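Local structure of alpha,alpha-trehalose-phosphate synthase (UDP-forming) (Burkholderia vietnamiensis, 5TVG) at residues 240-245 with 381-386; 256-261 with 359-364; 268-273 with 281-286; 285-290 with 301-306. The protein belongs to glycosyltransferase family 20, enzymes of the GT-B fold, and holds uridine-5'-diphosphate in a pocket and a magnesium ion at a separate site in this structure. One frame throughout, in Å; residues are numbered along the deposited sequence.

Contact 1: 240-245 with 381-386. With MG (magnesium ion), chain O.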
loop_
_atom_site.group_PDB
_atom_site.type_symbol
_atom_site.label_atom_id
_atom_site.label_comp_id
_atom_site.label_asym_id
_atom_site.label_seq_id
_atom_site.Cartn_x
_atom_site.Cartn_y
_atom_site.Cartn_z
ATOM N N ASP A 240 27.781 25.627 27.024
ATOM C CA ASP A 240 28.642 26.757 26.674
ATOM C C ASP A 240 29.533 26.460 25.458
ATOM O O ASP A 240 29.888 27.385 24.714
ATOM C CB ASP A 240 29.454 27.185 27.907
ATOM C CG ASP A 240 28.547 27.615 29.098
ATOM O OD1 ASP A 240 27.438 28.143 28.877
ATOM O OD2 ASP A 240 28.936 27.413 30.262
ATOM N N ALA A 241 29.970 25.206 25.274
ATOM C CA ALA A 241 30.646 24.847 24.027
ATOM C C ALA A 241 29.660 24.904 22.849
ATOM O O ALA A 241 30.010 25.365 21.756
ATOM C CB ALA A 241 31.296 23.458 24.137
ATOM N N ILE A 242 28.421 24.453 23.053
ATOM C CA ILE A 242 27.408 24.566 21.994
ATOM C C ILE A 242 27.201 26.021 21.609
ATOM O O ILE A 242 27.096 26.358 20.419
ATOM C CB ILE A 242 26.098 23.896 22.441
ATOM C CG1 ILE A 242 26.329 22.381 22.437
ATOM C CG2 ILE A 242 24.896 24.295 21.502
ATOM C CD1 ILE A 242 25.344 21.566 23.204
ATOM N N ALA A 243 27.179 26.916 22.604
ATOM C CA ALA A 243 26.958 28.331 22.325
ATOM C C ALA A 243 28.070 28.886 21.452
ATOM O O ALA A 243 27.817 29.572 20.455
ATOM C CB ALA A 243 26.873 29.120 23.634
ATOM N N GLU A 244 29.315 28.578 21.804
ATOM C CA GLU A 244 30.443 29.074 21.022
ATOM C C GLU A 244 30.424 28.531 19.600
ATOM O O GLU A 244 30.669 29.270 18.640
ATOM C CB GLU A 244 31.746 28.697 21.696
ATOM C CG GLU A 244 32.942 29.253 20.986
ATOM C CD GLU A 244 34.054 29.577 21.957
ATOM O OE1 GLU A 244 35.127 28.911 21.886
ATOM O OE2 GLU A 244 33.825 30.490 22.797
ATOM N N ALA A 245 30.114 27.248 19.443
ATOM C CA ALA A 245 30.046 26.683 18.104
ATOM C C ALA A 245 28.962 27.375 17.289
ATOM O O ALA A 245 29.163 27.679 16.106
ATOM C CB ALA A 245 29.781 25.179 18.191
ATOM N N TYR A 381 19.304 22.555 21.234
ATOM C CA TYR A 381 18.555 23.702 20.756
ATOM C C TYR A 381 18.588 24.827 21.787
ATOM O O TYR A 381 18.819 25.996 21.441
ATOM C CB TYR A 381 17.093 23.310 20.423
ATOM C CG TYR A 381 16.320 24.503 19.907
ATOM C CD1 TYR A 381 16.343 24.844 18.562
ATOM C CD2 TYR A 381 15.630 25.342 20.784
ATOM C CE1 TYR A 381 15.668 25.968 18.085
ATOM C CE2 TYR A 381 14.953 26.467 20.315
ATOM C CZ TYR A 381 14.982 26.780 18.970
ATOM O OH TYR A 381 14.301 27.909 18.513
ATOM N N VAL A 382 18.314 24.507 23.057
ATOM C CA VAL A 382 18.343 25.551 24.094
ATOM C C VAL A 382 19.720 26.195 24.145
ATOM O O VAL A 382 19.847 27.424 24.121
ATOM C CB VAL A 382 17.953 24.964 25.466
ATOM C CG1 VAL A 382 18.294 25.937 26.598
ATOM C CG2 VAL A 382 16.462 24.552 25.458
ATOM N N ALA A 383 20.777 25.370 24.136
ATOM C CA ALA A 383 22.131 25.901 24.315
ATOM C C ALA A 383 22.585 26.793 23.175
ATOM O O ALA A 383 23.484 27.617 23.378
ATOM C CB ALA A 383 23.142 24.769 24.462
ATOM N N SER A 384 21.994 26.647 21.986
ATOM C CA SER A 384 22.438 27.438 20.855
ATOM C C SER A 384 21.916 28.857 20.905
ATOM O O SER A 384 22.411 29.711 20.154
ATOM C CB SER A 384 21.975 26.793 19.534
ATOM O OG SER A 384 22.507 25.480 19.371
ATOM N N GLN A 385 20.907 29.124 21.735
ATOM C CA GLN A 385 20.180 30.376 21.599
ATOM C C GLN A 385 20.992 31.547 22.114
ATOM O O GLN A 385 21.772 31.434 23.053
ATOM C CB GLN A 385 18.821 30.328 22.326
ATOM C CG GLN A 385 17.848 29.276 21.788
ATOM C CD GLN A 385 17.619 29.406 20.295
ATOM O OE1 GLN A 385 17.128 30.441 19.813
ATOM N NE2 GLN A 385 18.014 28.378 19.538
ATOM N N ASP A 386 20.746 32.693 21.521
ATOM C CA ASP A 386 21.240 33.944 22.061
ATOM C C ASP A 386 20.352 34.384 23.225
ATOM O O ASP A 386 19.146 34.613 23.024
ATOM C CB ASP A 386 21.233 34.984 20.953
ATOM C CG ASP A 386 21.766 36.313 21.392
ATOM O OD1 ASP A 386 22.040 36.512 22.600
ATOM O OD2 ASP A 386 21.889 37.180 20.512
HETATM MG MG MG O . 17.066 31.619 17.947
HETATM O O HOH W 1 15.638 33.667 18.496
#
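Ala-243 CA lies 3.7 Å from the carbonyl O of Ala-383 where two helices come together, close enough for backbone to meet backbone, an approach consistent with the small side chains of both alanines. The closest CA pair is Ala-243 and Ser-384, 4.8 Å apart. The chain 240-245 is helical throughout, whereas 381-386 takes in the last turn of helix 376-384 and the loop that follows. Ile-242 supplies the larger apolar group. With CG2 anti to its backbone N, this methyl sits 3.5 Å from Ala-383 CB, a tight fit, and 3.4 Å from Ser-384 OG, whose polar partner is Glu-380 O one turn back. In this GT-B fold the joint ties helix 239-248 to the helix that carries Leu-376, Val-377 and Glu-380 of the uridine-5'-diphosphate pocket. Past the helix end, Gln-385 bends back at its second torsion (-54°), and its amide is held at both ends. NE2 donates to Tyr-381 O at 3.2 Å while lying over one face of the Tyr-381 ring, offset toward the rim; OE1 binds the magnesium ion at 2.2 Å. Arg-360 O and Ser-362 O are further ligands of the metal, which also has a water.

Contact 2: 256-261 with 359-364. With MG (magnesium ion), chain O.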
loop_
_atom_site.group_PDB
_atom_site.type_symbol
_atom_site.label_atom_id
_atom_site.label_comp_id
_atom_site.label_asym_id
_atom_site.label_seq_id
_atom_site.Cartn_x
_atom_site.Cartn_y
_atom_site.Cartn_z
ATOM N N LYS A 256 24.224 31.347 5.825
ATOM C CA LYS A 256 23.846 32.535 5.065
ATOM C C LYS A 256 22.778 32.201 4.028
ATOM O O LYS A 256 21.861 32.988 3.802
ATOM C CB LYS A 256 25.081 33.152 4.393
ATOM N N MET A 257 22.881 31.033 3.390
ATOM C CA MET A 257 21.878 30.627 2.412
ATOM C C MET A 257 20.500 30.606 3.051
ATOM O O MET A 257 19.529 31.121 2.480
ATOM C CB MET A 257 22.215 29.247 1.826
ATOM C CG MET A 257 23.350 29.221 0.800
ATOM S SD MET A 257 23.868 27.531 0.353
ATOM C CE MET A 257 22.279 26.695 0.272
ATOM N N LEU A 258 20.403 30.011 4.244
ATOM C CA LEU A 258 19.114 29.910 4.923
ATOM C C LEU A 258 18.611 31.287 5.338
ATOM O O LEU A 258 17.464 31.645 5.053
ATOM C CB LEU A 258 19.218 28.968 6.128
ATOM C CG LEU A 258 17.899 28.802 6.902
ATOM C CD1 LEU A 258 16.762 28.351 5.967
ATOM C CD2 LEU A 258 18.083 27.809 8.034
ATOM N N ARG A 259 19.471 32.077 5.992
ATOM C CA ARG A 259 19.124 33.448 6.366
ATOM C C ARG A 259 18.591 34.237 5.176
ATOM O O ARG A 259 17.543 34.891 5.270
ATOM C CB ARG A 259 20.349 34.151 6.960
ATOM C CG ARG A 259 20.041 35.517 7.582
ATOM C CD ARG A 259 21.280 36.197 8.191
ATOM N NE ARG A 259 21.945 35.422 9.246
ATOM C CZ ARG A 259 23.183 34.925 9.146
ATOM N NH1 ARG A 259 23.893 35.122 8.037
ATOM N NH2 ARG A 259 23.720 34.235 10.156
ATOM N N ASP A 260 19.299 34.185 4.037
ATOM C CA ASP A 260 18.880 34.987 2.882
ATOM C C ASP A 260 17.574 34.481 2.281
ATOM O O ASP A 260 16.729 35.280 1.868
ATOM C CB ASP A 260 19.983 35.024 1.821
ATOM C CG ASP A 260 21.167 35.872 2.234
ATOM O OD1 ASP A 260 21.030 36.645 3.210
ATOM O OD2 ASP A 260 22.239 35.771 1.593
ATOM N N ALA A 261 17.383 33.161 2.229
ATOM C CA ALA A 261 16.152 32.623 1.655
ATOM C C ALA A 261 14.946 32.947 2.530
ATOM O O ALA A 261 13.848 33.160 2.019
ATOM C CB ALA A 261 16.278 31.113 1.473
ATOM N N PHE A 359 19.846 26.335 14.778
ATOM C CA PHE A 359 19.026 26.456 15.985
ATOM C C PHE A 359 18.995 27.896 16.487
ATOM O O PHE A 359 17.928 28.427 16.817
ATOM C CB PHE A 359 19.564 25.541 17.092
ATOM C CG PHE A 359 19.416 24.068 16.803
ATOM C CD1 PHE A 359 18.444 23.611 15.921
ATOM C CD2 PHE A 359 20.313 23.145 17.372
ATOM C CE1 PHE A 359 18.314 22.261 15.647
ATOM C CE2 PHE A 359 20.192 21.798 17.111
ATOM C CZ PHE A 359 19.187 21.341 16.245
ATOM N N ARG A 360 20.165 28.542 16.565
ATOM C CA ARG A 360 20.224 29.924 17.047
ATOM C C ARG A 360 19.404 30.871 16.168
ATOM O O ARG A 360 18.717 31.764 16.676
ATOM C CB ARG A 360 21.671 30.377 17.087
ATOM C CG ARG A 360 21.940 31.719 17.722
ATOM C CD ARG A 360 23.470 31.854 17.880
ATOM N NE ARG A 360 23.866 33.034 18.633
ATOM C CZ ARG A 360 24.143 33.037 19.932
ATOM N NH1 ARG A 360 24.067 31.904 20.636
ATOM N NH2 ARG A 360 24.499 34.174 20.524
ATOM N N MET A 361 19.501 30.712 14.847
ATOM C CA MET A 361 18.788 31.595 13.929
ATOM C C MET A 361 17.285 31.454 14.087
ATOM O O MET A 361 16.562 32.433 13.910
ATOM C CB MET A 361 19.208 31.318 12.473
ATOM C CG MET A 361 18.653 32.322 11.430
ATOM S SD MET A 361 18.924 31.701 9.726
ATOM C CE MET A 361 20.342 30.669 10.071
ATOM N N SER A 362 16.806 30.260 14.440
ATOM C CA SER A 362 15.381 29.970 14.471
ATOM C C SER A 362 14.680 30.633 15.648
ATOM O O SER A 362 15.297 31.025 16.648
ATOM C CB SER A 362 15.125 28.472 14.563
ATOM O OG SER A 362 15.631 27.986 15.792
ATOM N N GLN A 363 13.347 30.743 15.511
ATOM C CA GLN A 363 12.480 31.208 16.585
ATOM C C GLN A 363 11.898 30.056 17.389
ATOM O O GLN A 363 11.553 30.243 18.558
ATOM C CB GLN A 363 11.313 32.053 16.007
ATOM C CG GLN A 363 11.741 33.451 15.549
ATOM C CD GLN A 363 12.788 33.444 14.393
ATOM O OE1 GLN A 363 12.573 32.871 13.325
ATOM N NE2 GLN A 363 13.927 34.056 14.643
ATOM N N VAL A 364 11.794 28.864 16.809
ATOM C CA VAL A 364 11.158 27.730 17.472
ATOM C C VAL A 364 11.979 26.476 17.231
ATOM O O VAL A 364 12.371 26.188 16.094
ATOM C CB VAL A 364 9.720 27.498 16.950
ATOM C CG1 VAL A 364 9.084 26.307 17.644
ATOM C CG2 VAL A 364 8.864 28.762 17.094
HETATM MG MG MG O . 17.066 31.619 17.947
HETATM O O HOH W 1 15.638 33.667 18.496
#
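Leu-258 is the first residue along 256-261 to touch the partner segment: its CG lies 4.2 Å from SD of Met-361, and its CD2 methyl is equally far from Met-361 CE, the two side chains crossing at a slant. One residue on, Arg-259 offers mainly its backbone and the root of its side chain. Met-361 SD rests 3.8 Å from Arg-259 CA and 4.0 Å from its CB, while the guanidinium extends elsewhere and gives NH2 to Gly-250 O. Met-361 thus carries the whole contact from its side; an extended start, CG anti to the backbone N (chi1 -172°), carries the thioether across to helix 253-262. In the C-terminal Rossmann-like half of the GT-B fold, this joins that helix to the end of helix 352-361, just before strand 364-367. Leu-258 also packs on Leu-338 of a second subunit, which puts this joint at the edge of a subunit interface. Beyond Met-361 the chain leaves the helix at Ser-362, whose OG donates to Phe-359 O at 2.6 Å. The turn brings two carbonyl oxygens to the magnesium ion, Arg-360 O at 2.1 Å and Ser-362 O at 2.3 Å, with Gln-385 OE1 as another ligand.

Contact 3: 268-273 with 281-286. With UDP (uridine-5'-diphosphate), chain I.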
loop_
_atom_site.group_PDB
_atom_site.type_symbol
_atom_site.label_atom_id
_atom_site.label_comp_id
_atom_site.label_asym_id
_atom_site.label_seq_id
_atom_site.Cartn_x
_atom_site.Cartn_y
_atom_site.Cartn_z
ATOM N N VAL A 268 10.909 27.823 11.953
ATOM C CA VAL A 268 10.707 26.690 12.838
ATOM C C VAL A 268 11.680 25.616 12.377
ATOM O O VAL A 268 11.718 25.272 11.188
ATOM C CB VAL A 268 9.253 26.180 12.800
ATOM C CG1 VAL A 268 9.088 24.980 13.733
ATOM C CG2 VAL A 268 8.232 27.284 13.182
ATOM N N MET A 269 12.501 25.137 13.299
ATOM C CA MET A 269 13.618 24.256 13.005
ATOM C C MET A 269 13.439 22.894 13.677
ATOM O O MET A 269 13.158 22.820 14.880
ATOM C CB MET A 269 14.918 24.920 13.477
ATOM C CG MET A 269 16.069 24.220 12.957
ATOM S SD MET A 269 16.429 24.628 11.260
ATOM C CE MET A 269 17.555 23.261 11.071
ATOM N N SER A 270 13.682 21.823 12.921
ATOM C CA SER A 270 13.700 20.461 13.446
ATOM C C SER A 270 14.904 19.735 12.872
ATOM O O SER A 270 15.229 19.915 11.699
ATOM C CB SER A 270 12.448 19.670 13.073
ATOM O OG SER A 270 11.335 20.123 13.791
ATOM N N VAL A 271 15.562 18.921 13.702
ATOM C CA VAL A 271 16.627 18.006 13.271
ATOM C C VAL A 271 16.353 16.649 13.914
ATOM O O VAL A 271 16.269 16.555 15.151
ATOM C CB VAL A 271 18.042 18.489 13.650
ATOM C CG1 VAL A 271 19.071 17.401 13.263
ATOM C CG2 VAL A 271 18.398 19.801 12.935
ATOM N N ASP A 272 16.196 15.609 13.083
ATOM C CA ASP A 272 15.859 14.272 13.569
ATOM C C ASP A 272 16.391 13.231 12.591
ATOM O O ASP A 272 16.244 13.405 11.383
ATOM C CB ASP A 272 14.329 14.045 13.678
ATOM C CG ASP A 272 13.611 15.090 14.522
ATOM O OD1 ASP A 272 13.548 16.268 14.118
ATOM O OD2 ASP A 272 13.065 14.719 15.586
ATOM N N ARG A 273 16.919 12.111 13.097
ATOM C CA ARG A 273 16.998 10.923 12.234
ATOM C C ARG A 273 15.582 10.565 11.771
ATOM O O ARG A 273 14.586 10.844 12.444
ATOM C CB ARG A 273 17.610 9.715 12.951
ATOM C CG ARG A 273 19.124 9.771 13.293
ATOM C CD ARG A 273 19.568 8.499 14.106
ATOM N NE ARG A 273 18.768 8.369 15.331
ATOM C CZ ARG A 273 17.806 7.457 15.526
ATOM N NH1 ARG A 273 17.535 6.547 14.587
ATOM N NH2 ARG A 273 17.091 7.474 16.662
ATOM N N VAL A 281 5.530 12.561 11.094
ATOM C CA VAL A 281 4.252 12.746 10.383
ATOM C C VAL A 281 3.314 13.615 11.214
ATOM O O VAL A 281 2.749 14.605 10.724
ATOM C CB VAL A 281 3.597 11.385 10.046
ATOM C CG1 VAL A 281 2.185 11.557 9.394
ATOM C CG2 VAL A 281 4.503 10.559 9.178
ATOM N N GLU A 282 3.145 13.261 12.491
ATOM C CA GLU A 282 2.329 14.079 13.386
ATOM C C GLU A 282 2.843 15.506 13.411
ATOM O O GLU A 282 2.059 16.473 13.359
ATOM C CB GLU A 282 2.343 13.484 14.798
ATOM C CG GLU A 282 1.637 12.125 14.906
ATOM C CD GLU A 282 2.488 10.965 14.463
ATOM O OE1 GLU A 282 1.975 9.831 14.503
ATOM O OE2 GLU A 282 3.666 11.169 14.083
ATOM N N ARG A 283 4.164 15.644 13.396
ATOM C CA ARG A 283 4.779 16.957 13.412
ATOM C C ARG A 283 4.415 17.750 12.160
ATOM O O ARG A 283 3.983 18.906 12.248
ATOM C CB ARG A 283 6.289 16.793 13.547
ATOM C CG ARG A 283 6.997 18.075 13.815
ATOM C CD ARG A 283 8.508 17.877 13.901
ATOM N NE ARG A 283 8.885 16.883 14.896
ATOM C CZ ARG A 283 10.134 16.476 15.048
ATOM N NH1 ARG A 283 10.425 15.552 15.966
ATOM N NH2 ARG A 283 11.089 16.987 14.257
ATOM N N PHE A 284 4.550 17.133 10.978
ATOM C CA PHE A 284 4.195 17.822 9.738
ATOM C C PHE A 284 2.711 18.186 9.720
ATOM O O PHE A 284 2.337 19.307 9.366
ATOM C CB PHE A 284 4.517 16.938 8.510
ATOM C CG PHE A 284 5.970 16.895 8.133
ATOM C CD1 PHE A 284 6.972 17.132 9.080
ATOM C CD2 PHE A 284 6.341 16.578 6.831
ATOM C CE1 PHE A 284 8.310 17.075 8.733
ATOM C CE2 PHE A 284 7.682 16.512 6.469
ATOM C CZ PHE A 284 8.677 16.753 7.416
ATOM N N GLN A 285 1.847 17.228 10.048
ATOM C CA GLN A 285 0.412 17.501 9.980
ATOM C C GLN A 285 -0.008 18.594 10.960
ATOM O O GLN A 285 -0.949 19.327 10.673
ATOM C CB GLN A 285 -0.381 16.212 10.206
ATOM C CG GLN A 285 -0.157 15.214 9.089
ATOM C CD GLN A 285 -0.764 13.865 9.365
ATOM O OE1 GLN A 285 -1.013 13.512 10.508
ATOM N NE2 GLN A 285 -0.989 13.085 8.311
ATOM N N SER A 286 0.690 18.735 12.102
ATOM C CA SER A 286 0.332 19.772 13.071
ATOM C C SER A 286 0.736 21.153 12.582
ATOM O O SER A 286 0.047 22.149 12.860
ATOM C CB SER A 286 0.958 19.481 14.428
ATOM O OG SER A 286 0.437 18.275 14.954
HETATM N N1 UDP I . 22.919 15.016 14.739
HETATM C C2 UDP I . 23.891 15.550 13.912
HETATM N N3 UDP I . 23.541 15.655 12.591
HETATM C C4 UDP I . 22.342 15.284 12.015
HETATM C C5 UDP I . 21.379 14.728 12.937
HETATM C C6 UDP I . 21.702 14.604 14.241
HETATM O O2 UDP I . 24.976 15.928 14.321
HETATM O O4 UDP I . 22.183 15.430 10.785
HETATM C "C1'" UDP I . 23.260 14.874 16.174
HETATM C "C2'" UDP I . 22.572 15.846 17.135
HETATM O "O2'" UDP I . 23.389 16.995 17.256
HETATM C "C3'" UDP I . 22.616 15.052 18.438
HETATM C "C4'" UDP I . 22.417 13.621 17.957
HETATM O "O4'" UDP I . 22.904 13.580 16.600
HETATM O "O3'" UDP I . 23.803 15.216 19.206
HETATM C "C5'" UDP I . 20.967 13.229 17.931
HETATM O "O5'" UDP I . 20.775 12.584 19.187
HETATM P PA UDP I . 19.391 12.615 19.917
HETATM O O1A UDP I . 19.668 12.226 21.327
HETATM O O2A UDP I . 18.667 13.931 19.683
HETATM O O3A UDP I . 18.539 11.471 19.201
HETATM P PB UDP I . 19.091 10.127 18.561
HETATM O O1B UDP I . 20.225 9.701 19.500
HETATM O O2B UDP I . 17.991 9.114 18.841
HETATM O O3B UDP I . 19.445 10.295 17.125
#
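The guanidinium of Arg-283 meets the carboxylate of Asp-272 with its edge, in a salt bridge of two hydrogen bonds made end-on. NH2 donates to Asp-272 OD1 at 2.6 Å and NH1 to OD2 at 2.8 Å, both nearly straight. The bonds run close to the guanidinium plane, yet each reaches its oxygen from above the carboxylate, and the two flat groups are turned 52° apart. Ser-270 stands obliquely to the same guanidinium; its OG has its main partner in Tyr-366 O. Arg-283 spans the gap by an extended start, CG anti to the backbone N, and a bend at chi3 (-56°). The bridge links the loop residue just after strand 266-271 to helix 280-293 within a beta-alpha-beta unit of the Rossmann-like domain. Further bonds fix the buried pair: Thr-368 OG1 accepts a hydrogen bond from Arg-283 NE, and Gln-305 NE2 donates to Asp-272 OD1. Asp-272 lies between two residues of the ligand pocket, Val-271 and Arg-273. The Arg-273 guanidinium turns its edge to the terminal phosphate of uridine-5'-diphosphate: NE lies 2.7 Å from O3B and NH2 2.9 Å from O2B. Two residues earlier, the CG1 methyl of Val-271 comes 3.5 Å from uracil C5.

Contact 4: 285-290 with 301-306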
loop_
_atom_site.group_PDB
_atom_site.type_symbol
_atom_site.label_atom_id
_atom_site.label_comp_id
_atom_site.label_asym_id
_atom_site.label_seq_id
_atom_site.Cartn_x
_atom_site.Cartn_y
_atom_site.Cartn_z
ATOM N N GLN A 285 1.847 17.228 10.048
ATOM C CA GLN A 285 0.412 17.501 9.980
ATOM C C GLN A 285 -0.008 18.594 10.960
ATOM O O GLN A 285 -0.949 19.327 10.673
ATOM C CB GLN A 285 -0.381 16.212 10.206
ATOM C CG GLN A 285 -0.157 15.214 9.089
ATOM C CD GLN A 285 -0.764 13.865 9.365
ATOM O OE1 GLN A 285 -1.013 13.512 10.508
ATOM N NE2 GLN A 285 -0.989 13.085 8.311
ATOM N N SER A 286 0.690 18.735 12.102
ATOM C CA SER A 286 0.332 19.772 13.071
ATOM C C SER A 286 0.736 21.153 12.582
ATOM O O SER A 286 0.047 22.149 12.860
ATOM C CB SER A 286 0.958 19.481 14.428
ATOM O OG SER A 286 0.437 18.275 14.954
ATOM N N PHE A 287 1.876 21.243 11.900
ATOM C CA PHE A 287 2.241 22.496 11.257
ATOM C C PHE A 287 1.226 22.844 10.169
ATOM O O PHE A 287 0.855 24.007 9.998
ATOM C CB PHE A 287 3.646 22.381 10.673
ATOM C CG PHE A 287 4.138 23.637 10.002
ATOM C CD1 PHE A 287 4.433 24.770 10.748
ATOM C CD2 PHE A 287 4.285 23.686 8.615
ATOM C CE1 PHE A 287 4.897 25.932 10.129
ATOM C CE2 PHE A 287 4.739 24.841 7.993
ATOM C CZ PHE A 287 5.049 25.955 8.742
ATOM N N GLU A 288 0.780 21.845 9.411
ATOM C CA GLU A 288 -0.295 22.069 8.458
ATOM C C GLU A 288 -1.541 22.592 9.184
ATOM O O GLU A 288 -2.154 23.587 8.773
ATOM C CB GLU A 288 -0.584 20.771 7.705
ATOM C CG GLU A 288 -1.788 20.873 6.773
ATOM C CD GLU A 288 -2.289 19.540 6.294
ATOM O OE1 GLU A 288 -1.950 18.501 6.911
ATOM O OE2 GLU A 288 -3.068 19.525 5.324
ATOM N N ARG A 289 -1.911 21.945 10.292
ATOM C CA ARG A 289 -3.075 22.397 11.043
ATOM C C ARG A 289 -2.895 23.832 11.525
ATOM O O ARG A 289 -3.822 24.637 11.440
ATOM C CB ARG A 289 -3.314 21.491 12.237
ATOM C CG ARG A 289 -4.542 21.863 13.052
ATOM C CD ARG A 289 -4.721 20.907 14.188
ATOM N NE ARG A 289 -5.038 19.573 13.699
ATOM C CZ ARG A 289 -6.255 19.057 13.658
ATOM N NH1 ARG A 289 -7.300 19.777 14.089
ATOM N NH2 ARG A 289 -6.411 17.816 13.204
ATOM N N MET A 290 -1.683 24.205 11.940
ATOM C CA MET A 290 -1.490 25.597 12.333
ATOM C C MET A 290 -1.685 26.538 11.154
ATOM O O MET A 290 -2.283 27.608 11.305
ATOM C CB MET A 290 -0.107 25.816 12.913
ATOM C CG MET A 290 0.026 27.181 13.541
ATOM S SD MET A 290 1.717 27.798 13.621
ATOM C CE MET A 290 2.005 28.182 11.897
ATOM N N VAL A 301 6.178 32.259 7.856
ATOM C CA VAL A 301 6.978 31.328 8.637
ATOM C C VAL A 301 7.338 30.127 7.760
ATOM O O VAL A 301 6.580 29.740 6.864
ATOM C CB VAL A 301 6.212 30.922 9.921
ATOM C CG1 VAL A 301 4.858 30.355 9.569
ATOM C CG2 VAL A 301 7.023 29.940 10.754
ATOM N N SER A 302 8.519 29.553 8.006
ATOM C CA SER A 302 8.980 28.375 7.290
ATOM C C SER A 302 9.419 27.298 8.270
ATOM O O SER A 302 10.057 27.589 9.283
ATOM C CB SER A 302 10.132 28.700 6.319
ATOM O OG SER A 302 9.646 29.390 5.159
ATOM N N PHE A 303 9.034 26.062 7.969
ATOM C CA PHE A 303 9.377 24.890 8.755
ATOM C C PHE A 303 10.482 24.144 7.997
ATOM O O PHE A 303 10.248 23.626 6.900
ATOM C CB PHE A 303 8.127 24.030 8.997
ATOM C CG PHE A 303 8.390 22.733 9.752
ATOM C CD1 PHE A 303 9.551 22.572 10.528
ATOM C CD2 PHE A 303 7.468 21.695 9.716
ATOM C CE1 PHE A 303 9.800 21.393 11.204
ATOM C CE2 PHE A 303 7.690 20.522 10.391
ATOM C CZ PHE A 303 8.882 20.373 11.155
ATOM N N VAL A 304 11.690 24.127 8.566
ATOM C CA VAL A 304 12.827 23.393 8.014
ATOM C C VAL A 304 12.964 22.093 8.795
ATOM O O VAL A 304 13.099 22.112 10.025
ATOM C CB VAL A 304 14.133 24.208 8.081
ATOM C CG1 VAL A 304 15.366 23.280 7.760
ATOM C CG2 VAL A 304 14.091 25.409 7.127
ATOM N N GLN A 305 12.881 20.961 8.101
ATOM C CA GLN A 305 13.087 19.656 8.720
ATOM C C GLN A 305 14.292 18.995 8.061
ATOM O O GLN A 305 14.213 18.556 6.904
ATOM C CB GLN A 305 11.866 18.753 8.590
ATOM C CG GLN A 305 12.127 17.287 9.047
ATOM C CD GLN A 305 12.185 17.141 10.562
ATOM O OE1 GLN A 305 11.208 17.433 11.263
ATOM N NE2 GLN A 305 13.344 16.698 11.087
ATOM N N ILE A 306 15.391 18.937 8.791
ATOM C CA ILE A 306 16.553 18.151 8.401
ATOM C C ILE A 306 16.343 16.768 8.986
ATOM O O ILE A 306 16.156 16.628 10.202
ATOM C CB ILE A 306 17.850 18.786 8.917
ATOM C CG1 ILE A 306 18.084 20.115 8.191
ATOM C CG2 ILE A 306 19.040 17.800 8.768
ATOM C CD1 ILE A 306 19.170 20.947 8.774
#
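Phe-287 spreads one face of its ring under the CB of Phe-303, which stands 3.6 Å from the ring centroid and only 13° from the normal, a well-centred CH-pi contact. The ring of Phe-303 continues from that carbon and turns its edge toward the same phenyl, giving an edge-to-face pair with centroids 5.3 Å apart and planes at 61°. Its CD2 makes the nearest ring-to-ring approach, 3.9 Å from Phe-287 CG. Both phenylalanines have CG anti to the backbone N, but their side chains run past one another in opposite senses, so that the CB of one covers the ring of the other. Toward the start of the strand the packing becomes aliphatic: Val-301 CG1 lies 4.5 Å from Phe-287 CE1 and 4.3 Å from the terminal methyl CE of Met-290, one helical turn on. All four residues are buried, and no hydrogen bond crosses between the segments. Ile-343 of the neighbouring strand also touches both side chains, and Phe-303 meets the ring of Tyr-366 as well. The helix 285-290 and the strand 301-306 run antiparallel, at 177°, with their axes 10.7 Å apart. This is the packing of the second half of a beta-alpha-beta crossover, in which helix 280-293 lies against the parallel sheet of a Rossmann-like domain and the chain returns along strand 301-306.

Contacts 3 and 4 share helix 280-293 and Gln-285 and Ser-286, and reach neighbouring strands joined by backbone hydrogen bonds between Val-268 and both Ser-302 and Val-304. Both are buried, yet their chemistry diverges: charged and polar near the nucleotide at the strand's C-terminal end, purely apolar farther back. Contacts 1 and 2 depend instead on small or flexible apolar groups between helices; contact 1 is buried and contact 2 only partly so, near a subunit interface. Those two meet around the magnesium ion, contact 1 supplying one protein ligand and contact 2 two, and Phe-359 O takes a probable hydrogen bond from Gln-385 NE2. Contact 2 also adjoins contact 3 through Val-364 and Met-269 on adjacent strands.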